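Local coordinates for protein benzoate transport porin BenP (Acinetobacter baumannii AB307-0294, PDB 5DL8) that probably acts as an outer-membrane porin of the OprD family, a calcium-binding beta-barrel that lets small solutes such as benzoate cross the outer membrane, at residues 47-52 with 97-102; 204-209 with 302-307. All blocks are in the same frame, centred on the assembly; numbering follows the deposited sequence.

Interaction 1 (47-52 with 97-102)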
ATOM      1  N   THR A  47       3.886 -21.548   2.261  1.00 31.84           N
ATOM      2  CA  THR A  47       2.558 -21.001   2.152  1.00 29.29           C
ATOM      3  C   THR A  47       2.305 -20.473   0.761  1.00 29.07           C
ATOM      4  O   THR A  47       3.225 -20.291  -0.078  1.00 28.14           O
ATOM      5  CB  THR A  47       2.425 -19.844   3.129  1.00 29.02           C
ATOM      6  OG1 THR A  47       3.254 -18.739   2.677  1.00 28.05           O
ATOM      7  CG2 THR A  47       2.809 -20.294   4.563  1.00 29.41           C
ATOM      8  N   GLY A  48       1.042 -20.155   0.552  1.00 28.43           N
ATOM      9  CA  GLY A  48       0.559 -19.492  -0.621  1.00 26.55           C
ATOM     10  C   GLY A  48      -0.772 -20.086  -1.102  1.00 25.55           C
ATOM     11  O   GLY A  48      -1.348 -20.911  -0.411  1.00 24.25           O
ATOM     12  N   SER A  49      -1.207 -19.630  -2.302  1.00 25.03           N
ATOM     13  CA  SER A  49      -2.351 -20.135  -3.070  1.00 25.70           C
ATOM     14  C   SER A  49      -2.249 -19.695  -4.575  1.00 26.87           C
ATOM     15  O   SER A  49      -1.394 -18.822  -4.980  1.00 25.71           O
ATOM     16  CB  SER A  49      -3.639 -19.521  -2.499  1.00 25.55           C
ATOM     17  OG  SER A  49      -3.535 -18.071  -2.480  1.00 22.73           O
ATOM     18  N   TRP A  50      -3.198 -20.272  -5.305  1.00 27.66           N
ATOM     19  CA  TRP A  50      -3.521 -20.049  -6.680  1.00 29.17           C
ATOM     20  C   TRP A  50      -4.971 -19.714  -6.587  1.00 27.69           C
ATOM     21  O   TRP A  50      -5.794 -20.522  -6.051  1.00 28.25           O
ATOM     22  CB  TRP A  50      -3.348 -21.361  -7.574  1.00 33.19           C
ATOM     23  CG  TRP A  50      -3.450 -21.087  -9.042  1.00 36.62           C
ATOM     24  CD1 TRP A  50      -3.046 -19.927  -9.688  1.00 36.90           C
ATOM     25  CD2 TRP A  50      -4.043 -21.909 -10.032  1.00 38.91           C
ATOM     26  NE1 TRP A  50      -3.330 -20.008 -11.003  1.00 38.76           N
ATOM     27  CE2 TRP A  50      -3.948 -21.211 -11.249  1.00 40.66           C
ATOM     28  CE3 TRP A  50      -4.640 -23.177 -10.009  1.00 43.89           C
ATOM     29  CZ2 TRP A  50      -4.396 -21.727 -12.448  1.00 42.86           C
ATOM     30  CZ3 TRP A  50      -5.161 -23.714 -11.206  1.00 46.31           C
ATOM     31  CH2 TRP A  50      -5.034 -22.958 -12.429  1.00 47.67           C
ATOM     32  N   SER A  51      -5.300 -18.561  -7.161  1.00 25.33           N
ATOM     33  CA  SER A  51      -6.687 -18.089  -7.178  1.00 24.79           C
ATOM     34  C   SER A  51      -7.049 -17.352  -8.451  1.00 23.32           C
ATOM     35  O   SER A  51      -6.128 -16.797  -9.106  1.00 22.80           O
ATOM     36  CB  SER A  51      -6.998 -17.256  -5.924  1.00 23.29           C
ATOM     37  OG  SER A  51      -6.142 -16.158  -5.787  1.00 22.97           O
ATOM     38  N   GLN A  52      -8.358 -17.374  -8.769  1.00 24.14           N
ATOM     39  CA  GLN A  52      -8.938 -16.569  -9.868  1.00 26.90           C
ATOM     40  C   GLN A  52      -9.984 -15.644  -9.299  1.00 26.78           C
ATOM     41  O   GLN A  52     -10.812 -16.115  -8.495  1.00 26.48           O
ATOM     42  CB  GLN A  52      -9.598 -17.432 -10.942  1.00 30.01           C
ATOM     43  CG  GLN A  52     -10.250 -16.680 -12.059  1.00 32.88           C
ATOM     44  CD  GLN A  52      -9.188 -15.945 -12.905  1.00 34.05           C
ATOM     45  OE1 GLN A  52      -8.191 -16.538 -13.342  1.00 36.82           O
ATOM     46  NE2 GLN A  52      -9.381 -14.665 -13.112  1.00 34.30           N
ATOM     47  N   THR A  97      -1.769 -15.184   3.866  1.00 25.29           N
ATOM     48  CA  THR A  97      -1.885 -13.711   3.802  1.00 26.33           C
ATOM     49  C   THR A  97      -2.448 -13.156   2.551  1.00 25.15           C
ATOM     50  O   THR A  97      -2.334 -11.885   2.353  1.00 22.68           O
ATOM     51  CB  THR A  97      -0.546 -12.871   4.122  1.00 26.88           C
ATOM     52  OG1 THR A  97       0.210 -12.818   2.928  1.00 26.68           O
ATOM     53  CG2 THR A  97       0.339 -13.497   5.310  1.00 27.91           C
ATOM     54  N   VAL A  98      -3.094 -14.039   1.750  1.00 23.91           N
ATOM     55  CA  VAL A  98      -3.708 -13.679   0.477  1.00 23.01           C
ATOM     56  C   VAL A  98      -5.185 -13.795   0.556  1.00 22.29           C
ATOM     57  O   VAL A  98      -5.946 -12.894   0.084  1.00 20.99           O
ATOM     58  CB  VAL A  98      -3.212 -14.571  -0.718  1.00 24.52           C
ATOM     59  CG1 VAL A  98      -3.771 -14.031  -2.029  1.00 23.32           C
ATOM     60  CG2 VAL A  98      -1.685 -14.503  -0.778  1.00 25.69           C
ATOM     61  N   LEU A  99      -5.595 -14.959   1.069  1.00 23.07           N
ATOM     62  CA  LEU A  99      -6.996 -15.317   1.174  1.00 24.48           C
ATOM     63  C   LEU A  99      -7.275 -15.494   2.639  1.00 23.68           C
ATOM     64  O   LEU A  99      -6.364 -15.716   3.403  1.00 23.57           O
ATOM     65  CB  LEU A  99      -7.369 -16.669   0.440  1.00 25.19           C
ATOM     66  CG  LEU A  99      -6.789 -16.883  -0.980  1.00 26.02           C
ATOM     67  CD1 LEU A  99      -6.984 -18.383  -1.463  1.00 25.53           C
ATOM     68  CD2 LEU A  99      -7.310 -15.904  -2.043  1.00 25.23           C
ATOM     69  N   PRO A 100      -8.543 -15.417   3.039  1.00 23.71           N
ATOM     70  CA  PRO A 100      -8.795 -15.621   4.461  1.00 24.94           C
ATOM     71  C   PRO A 100      -8.300 -17.005   4.891  1.00 27.46           C
ATOM     72  O   PRO A 100      -8.207 -17.948   3.999  1.00 27.03           O
ATOM     73  CB  PRO A 100     -10.341 -15.614   4.552  1.00 24.85           C
ATOM     74  CG  PRO A 100     -10.796 -14.892   3.336  1.00 24.59           C
ATOM     75  CD  PRO A 100      -9.754 -15.111   2.290  1.00 23.95           C
ATOM     76  N   PHE A 101      -8.131 -17.148   6.189  1.00 26.34           N
ATOM     77  CA  PHE A 101      -7.756 -18.372   6.765  1.00 27.99           C
ATOM     78  C   PHE A 101      -8.588 -18.635   7.999  1.00 29.35           C
ATOM     79  O   PHE A 101      -8.708 -17.800   8.887  1.00 29.21           O
ATOM     80  CB  PHE A 101      -6.279 -18.352   7.109  1.00 27.82           C
ATOM     81  CG  PHE A 101      -5.762 -19.638   7.781  1.00 29.13           C
ATOM     82  CD1 PHE A 101      -5.610 -20.817   7.019  1.00 29.87           C
ATOM     83  CD2 PHE A 101      -5.330 -19.631   9.148  1.00 29.22           C
ATOM     84  CE1 PHE A 101      -5.111 -21.978   7.620  1.00 30.92           C
ATOM     85  CE2 PHE A 101      -4.827 -20.804   9.745  1.00 30.34           C
ATOM     86  CZ  PHE A 101      -4.703 -21.963   8.973  1.00 30.42           C
ATOM     87  N   ASN A 102      -9.237 -19.760   8.058  1.00 29.94           N
ATOM     88  CA  ASN A 102      -9.991 -20.043   9.303  1.00 32.73           C
ATOM     89  C   ASN A 102      -8.985 -20.719  10.281  1.00 34.28           C
ATOM     90  O   ASN A 102      -8.496 -21.888  10.054  1.00 33.43           O
ATOM     91  CB  ASN A 102     -11.195 -20.894   8.950  1.00 33.23           C
ATOM     92  CG  ASN A 102     -12.101 -21.219  10.169  1.00 33.95           C
ATOM     93  OD1 ASN A 102     -11.756 -21.006  11.290  1.00 32.02           O
ATOM     94  ND2 ASN A 102     -13.234 -21.817   9.886  1.00 34.45           N
TER

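Interaction 2 (204-209 with 302-307)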
ATOM      1  N   ASP A 204      -4.202  15.197   6.567  1.00 26.68           N
ATOM      2  CA  ASP A 204      -3.101  15.145   5.633  1.00 26.34           C
ATOM      3  C   ASP A 204      -3.083  16.433   4.872  1.00 26.43           C
ATOM      4  O   ASP A 204      -4.091  16.817   4.425  1.00 28.24           O
ATOM      5  CB  ASP A 204      -3.320  13.974   4.699  1.00 26.49           C
ATOM      6  CG  ASP A 204      -2.229  13.805   3.715  1.00 28.04           C
ATOM      7  OD1 ASP A 204      -1.197  13.238   4.099  1.00 27.79           O
ATOM      8  OD2 ASP A 204      -2.440  14.201   2.537  1.00 32.39           O
ATOM      9  N   LEU A 205      -1.937  17.083   4.726  1.00 26.60           N
ATOM     10  CA  LEU A 205      -1.730  18.371   4.052  1.00 27.89           C
ATOM     11  C   LEU A 205      -0.617  18.235   3.015  1.00 27.59           C
ATOM     12  O   LEU A 205       0.471  17.570   3.329  1.00 26.64           O
ATOM     13  CB  LEU A 205      -1.303  19.414   5.088  1.00 29.70           C
ATOM     14  CG  LEU A 205      -2.281  19.724   6.200  1.00 32.20           C
ATOM     15  CD1 LEU A 205      -1.764  20.843   7.116  1.00 36.00           C
ATOM     16  CD2 LEU A 205      -3.639  20.188   5.651  1.00 34.58           C
ATOM     17  N   ARG A 206      -0.913  18.686   1.786  1.00 28.57           N
ATOM     18  CA  ARG A 206       0.013  18.564   0.605  1.00 30.00           C
ATOM     19  C   ARG A 206       0.246  19.931  -0.005  1.00 30.60           C
ATOM     20  O   ARG A 206      -0.693  20.596  -0.351  1.00 31.09           O
ATOM     21  CB  ARG A 206      -0.506  17.581  -0.463  1.00 31.38           C
ATOM     22  CG  ARG A 206      -0.278  16.101  -0.162  1.00 33.12           C
ATOM     23  CD  ARG A 206      -1.027  15.087  -1.093  1.00 36.00           C
ATOM     24  NE  ARG A 206      -1.034  13.769  -0.372  1.00 42.32           N
ATOM     25  CZ  ARG A 206      -1.049  12.518  -0.899  1.00 41.70           C
ATOM     26  NH1 ARG A 206      -1.139  12.354  -2.224  1.00 41.36           N
ATOM     27  NH2 ARG A 206      -0.967  11.433  -0.087  1.00 37.28           N
ATOM     28  N   TYR A 207       1.491  20.404   0.029  1.00 31.82           N
ATOM     29  CA  TYR A 207       1.838  21.780  -0.358  1.00 32.80           C
ATOM     30  C   TYR A 207       2.869  21.701  -1.457  1.00 32.50           C
ATOM     31  O   TYR A 207       3.833  20.915  -1.362  1.00 31.62           O
ATOM     32  CB  TYR A 207       2.312  22.656   0.849  1.00 33.80           C
ATOM     33  CG  TYR A 207       2.350  24.172   0.565  1.00 33.90           C
ATOM     34  CD1 TYR A 207       3.454  24.785   0.028  1.00 34.39           C
ATOM     35  CD2 TYR A 207       1.235  24.989   0.812  1.00 35.58           C
ATOM     36  CE1 TYR A 207       3.437  26.149  -0.273  1.00 36.46           C
ATOM     37  CE2 TYR A 207       1.208  26.332   0.494  1.00 35.79           C
ATOM     38  CZ  TYR A 207       2.321  26.924  -0.007  1.00 36.90           C
ATOM     39  OH  TYR A 207       2.309  28.318  -0.261  1.00 39.66           O
ATOM     40  N   GLN A 208       2.556  22.405  -2.523  1.00 34.06           N
ATOM     41  CA  GLN A 208       3.444  22.567  -3.686  1.00 37.34           C
ATOM     42  C   GLN A 208       4.245  23.883  -3.489  1.00 37.01           C
ATOM     43  O   GLN A 208       3.746  24.977  -3.588  1.00 38.22           O
ATOM     44  CB  GLN A 208       2.644  22.588  -5.020  1.00 39.03           C
ATOM     45  CG  GLN A 208       3.491  22.551  -6.291  1.00 40.80           C
ATOM     46  CD  GLN A 208       4.092  21.160  -6.528  1.00 41.91           C
ATOM     47  OE1 GLN A 208       3.452  20.142  -6.271  1.00 41.59           O
ATOM     48  NE2 GLN A 208       5.311  21.122  -7.047  1.00 43.00           N
ATOM     49  N   PHE A 209       5.495  23.739  -3.134  1.00 36.64           N
ATOM     50  CA  PHE A 209       6.281  24.860  -2.687  1.00 37.47           C
ATOM     51  C   PHE A 209       6.699  25.633  -3.909  1.00 40.71           C
ATOM     52  O   PHE A 209       6.592  26.876  -3.926  1.00 43.91           O
ATOM     53  CB  PHE A 209       7.494  24.366  -1.873  1.00 35.64           C
ATOM     54  CG  PHE A 209       7.149  24.051  -0.435  1.00 34.09           C
ATOM     55  CD1 PHE A 209       6.992  25.113   0.525  1.00 34.71           C
ATOM     56  CD2 PHE A 209       6.973  22.762  -0.028  1.00 32.47           C
ATOM     57  CE1 PHE A 209       6.690  24.822   1.852  1.00 34.18           C
ATOM     58  CE2 PHE A 209       6.682  22.445   1.289  1.00 32.84           C
ATOM     59  CZ  PHE A 209       6.525  23.457   2.229  1.00 34.12           C
ATOM     60  N   GLU A 302       3.007   0.158   4.667  1.00 33.13           N
ATOM     61  CA  GLU A 302       3.331   1.605   4.821  1.00 31.79           C
ATOM     62  C   GLU A 302       4.067   1.941   3.547  1.00 29.48           C
ATOM     63  O   GLU A 302       5.340   1.900   3.445  1.00 30.43           O
ATOM     64  CB  GLU A 302       4.136   1.927   6.077  1.00 31.55           C
ATOM     65  CG  GLU A 302       4.418   3.408   6.249  1.00 32.53           C
ATOM     66  CD  GLU A 302       3.131   4.208   5.935  1.00 34.73           C
ATOM     67  OE1 GLU A 302       2.956   4.623   4.713  1.00 33.78           O
ATOM     68  OE2 GLU A 302       2.286   4.352   6.886  1.00 31.79           O
ATOM     69  N   THR A 303       3.240   2.309   2.597  1.00 29.24           N
ATOM     70  CA  THR A 303       3.647   2.624   1.214  1.00 29.02           C
ATOM     71  C   THR A 303       4.469   3.908   1.077  1.00 29.22           C
ATOM     72  O   THR A 303       5.111   4.091   0.050  1.00 27.12           O
ATOM     73  CB  THR A 303       2.435   2.774   0.236  1.00 28.56           C
ATOM     74  OG1 THR A 303       1.524   3.772   0.778  1.00 28.29           O
ATOM     75  CG2 THR A 303       1.649   1.282   0.072  1.00 29.56           C
ATOM     76  N   TYR A 304       4.425   4.766   2.100  1.00 31.71           N
ATOM     77  CA  TYR A 304       5.235   6.009   2.151  1.00 32.02           C
ATOM     78  C   TYR A 304       6.587   5.866   2.749  1.00 29.51           C
ATOM     79  O   TYR A 304       7.265   6.875   3.005  1.00 29.22           O
ATOM     80  CB  TYR A 304       4.420   7.088   2.846  1.00 34.31           C
ATOM     81  CG  TYR A 304       3.243   7.519   1.958  1.00 36.25           C
ATOM     82  CD1 TYR A 304       2.047   6.703   1.829  1.00 34.47           C
ATOM     83  CD2 TYR A 304       3.371   8.690   1.136  1.00 36.79           C
ATOM     84  CE1 TYR A 304       1.019   7.082   0.955  1.00 35.79           C
ATOM     85  CE2 TYR A 304       2.362   9.075   0.256  1.00 36.53           C
ATOM     86  CZ  TYR A 304       1.200   8.331   0.174  1.00 36.50           C
ATOM     87  OH  TYR A 304       0.258   8.820  -0.664  1.00 35.78           O
ATOM     88  N   PHE A 305       6.946   4.641   3.108  1.00 29.79           N
ATOM     89  CA  PHE A 305       8.339   4.325   3.427  1.00 29.80           C
ATOM     90  C   PHE A 305       9.091   4.520   2.087  1.00 30.17           C
ATOM     91  O   PHE A 305       8.427   4.537   1.033  1.00 27.04           O
ATOM     92  CB  PHE A 305       8.462   2.857   3.923  1.00 31.03           C
ATOM     93  CG  PHE A 305       8.267   2.614   5.386  1.00 30.36           C
ATOM     94  CD1 PHE A 305       7.901   3.591   6.284  1.00 31.19           C
ATOM     95  CD2 PHE A 305       8.441   1.315   5.876  1.00 32.39           C
ATOM     96  CE1 PHE A 305       7.702   3.301   7.619  1.00 31.41           C
ATOM     97  CE2 PHE A 305       8.258   0.989   7.251  1.00 31.05           C
ATOM     98  CZ  PHE A 305       7.878   2.000   8.101  1.00 34.37           C
ATOM     99  N   ILE A 306      10.423   4.752   2.107  1.00 31.08           N
ATOM    100  CA  ILE A 306      11.188   4.986   0.788  1.00 32.19           C
ATOM    101  C   ILE A 306      11.182   3.734  -0.151  1.00 30.87           C
ATOM    102  O   ILE A 306      11.384   3.819  -1.328  1.00 30.24           O
ATOM    103  CB  ILE A 306      12.686   5.330   0.919  1.00 31.06           C
ATOM    104  CG1 ILE A 306      13.454   4.111   1.475  1.00 31.91           C
ATOM    105  CG2 ILE A 306      12.933   6.552   1.752  1.00 29.88           C
ATOM    106  CD1 ILE A 306      14.873   4.468   1.946  1.00 34.93           C
ATOM    107  N   ASN A 307      11.072   2.558   0.430  1.00 32.19           N
ATOM    108  CA  ASN A 307      11.038   1.274  -0.300  1.00 30.46           C
ATOM    109  C   ASN A 307      10.220   0.149   0.397  1.00 30.97           C
ATOM    110  O   ASN A 307      10.810  -0.877   0.831  1.00 29.06           O
ATOM    111  CB  ASN A 307      12.495   0.830  -0.502  1.00 31.12           C
ATOM    112  CG  ASN A 307      12.615  -0.445  -1.330  1.00 32.31           C
ATOM    113  OD1 ASN A 307      11.768  -0.760  -2.173  1.00 31.16           O
ATOM    114  ND2 ASN A 307      13.691  -1.159  -1.095  1.00 32.43           N
TER

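Interaction 1 (47-52 with 97-102)
L99 straddles two serines of strand 47-65, one methyl branch to each. Its CG is anti to its own carbonyl carbon (chi1 -45°), which turns the fork to the strand and spreads the methyls over S49 and S51. The tight half of the contact is at S49, where CD1 of L99 lies 3.6 Å from S49 OG and also touches S49 CB. V98 closes on that oxygen too, its CB 3.9 Å from S49 OG. S49 OG is thus packed among aliphatic carbons, and its polar need is met by a hydrogen bond with the carboxylate of D96, two residues before V98. The other oxygen of D96 accepts the backbone N-H groups of V98 and L99, so one carboxylate ties the loop to itself and to the strand. S49 and S51 turn their side chains to the same side, the alternation of a beta strand; W50 between them points away. This strand belongs to the OprD-family barrel, paired antiparallel with 25-39 and 72-87, and residues 97-100 belong to the connection between strands 72-87 and 101-102. The packing is slacker at S51, where CD2 of L99 stands 3.9 Å from S51 OG, whose hydrogen bond is made with Q147. From L99 on the chain also leans on strand 107-123, L99 and P100 on Y112 and F101 on Q108. At the other end T47 and T97, both partly exposed, do not meet.

Interaction 2 (204-209 with 302-307)
R206 reaches from the barrel strand to the phenol of Y304, NH2 giving a hydrogen bond of 2.9 Å to Y304 OH. Along 204-209 the support for this bond begins at D204, whose carboxylate forms a salt bridge with the arginine two residues on: D204 OD2 offers its syn lone pair to R206 NE at 3.3 Å, with the oxygen 29° out of the guanidinium plane. Past L205, R206 points toward the loop, its chain extended from CG to NE, which carries the guanidinium out to the phenol. Y304 OH sits at the guanidinium edge, somewhat out of its plane, and the bond is bent, with an N-H...O angle of 140°. The two side chains approach from opposite directions, their flat groups 62° apart. E216 is a second anionic partner of R206, forming a salt bridge at NH2; the carboxylates of D204 and E216 lie close together, a crowding the arginine probably eases.

On the loop side Y304 sits in a type I beta turn from E302 to F305, closed by F305 N to E302 O; E302 OE1 also takes the N-H of Y304 at 3.0 Å. Y304 OH is hydrogen-bonded as well to the carbonyl of D136, in the connection between strands 132-133 and 151-153. Long connections folded back against a charged wall are consistent with the constricted channel of OprD-family barrels, which this contact probably helps to shape. Strand 200-210 runs between antiparallel strands 165-176 and 213-222, while the loop, which links strands 278-288 and 319-328, lies against strand 243-255 through E302, Y304 and I306.

Interactions 1 and 2 lie on opposite sides of the chain's centre, about 31 Å apart between their centres, and their nearest atoms remain about 13 Å apart. Each sets a loop against a barrel strand, but the strands differ: 47-65 in the first, 200-210 in the second. Interaction 1 is buried and spread over four residues, with leucine and valine carbons against serine side chains whose hydroxyls bond to residues outside the two segments. Interaction 2 is a smaller surface contact between two partly exposed residues, polar, one arginine-to-tyrosine hydrogen bond, the arginine held by neighbouring carboxylates. The calcium ligand D46 immediately precedes segment 47-52; interaction 2 lies away from both calcium sites.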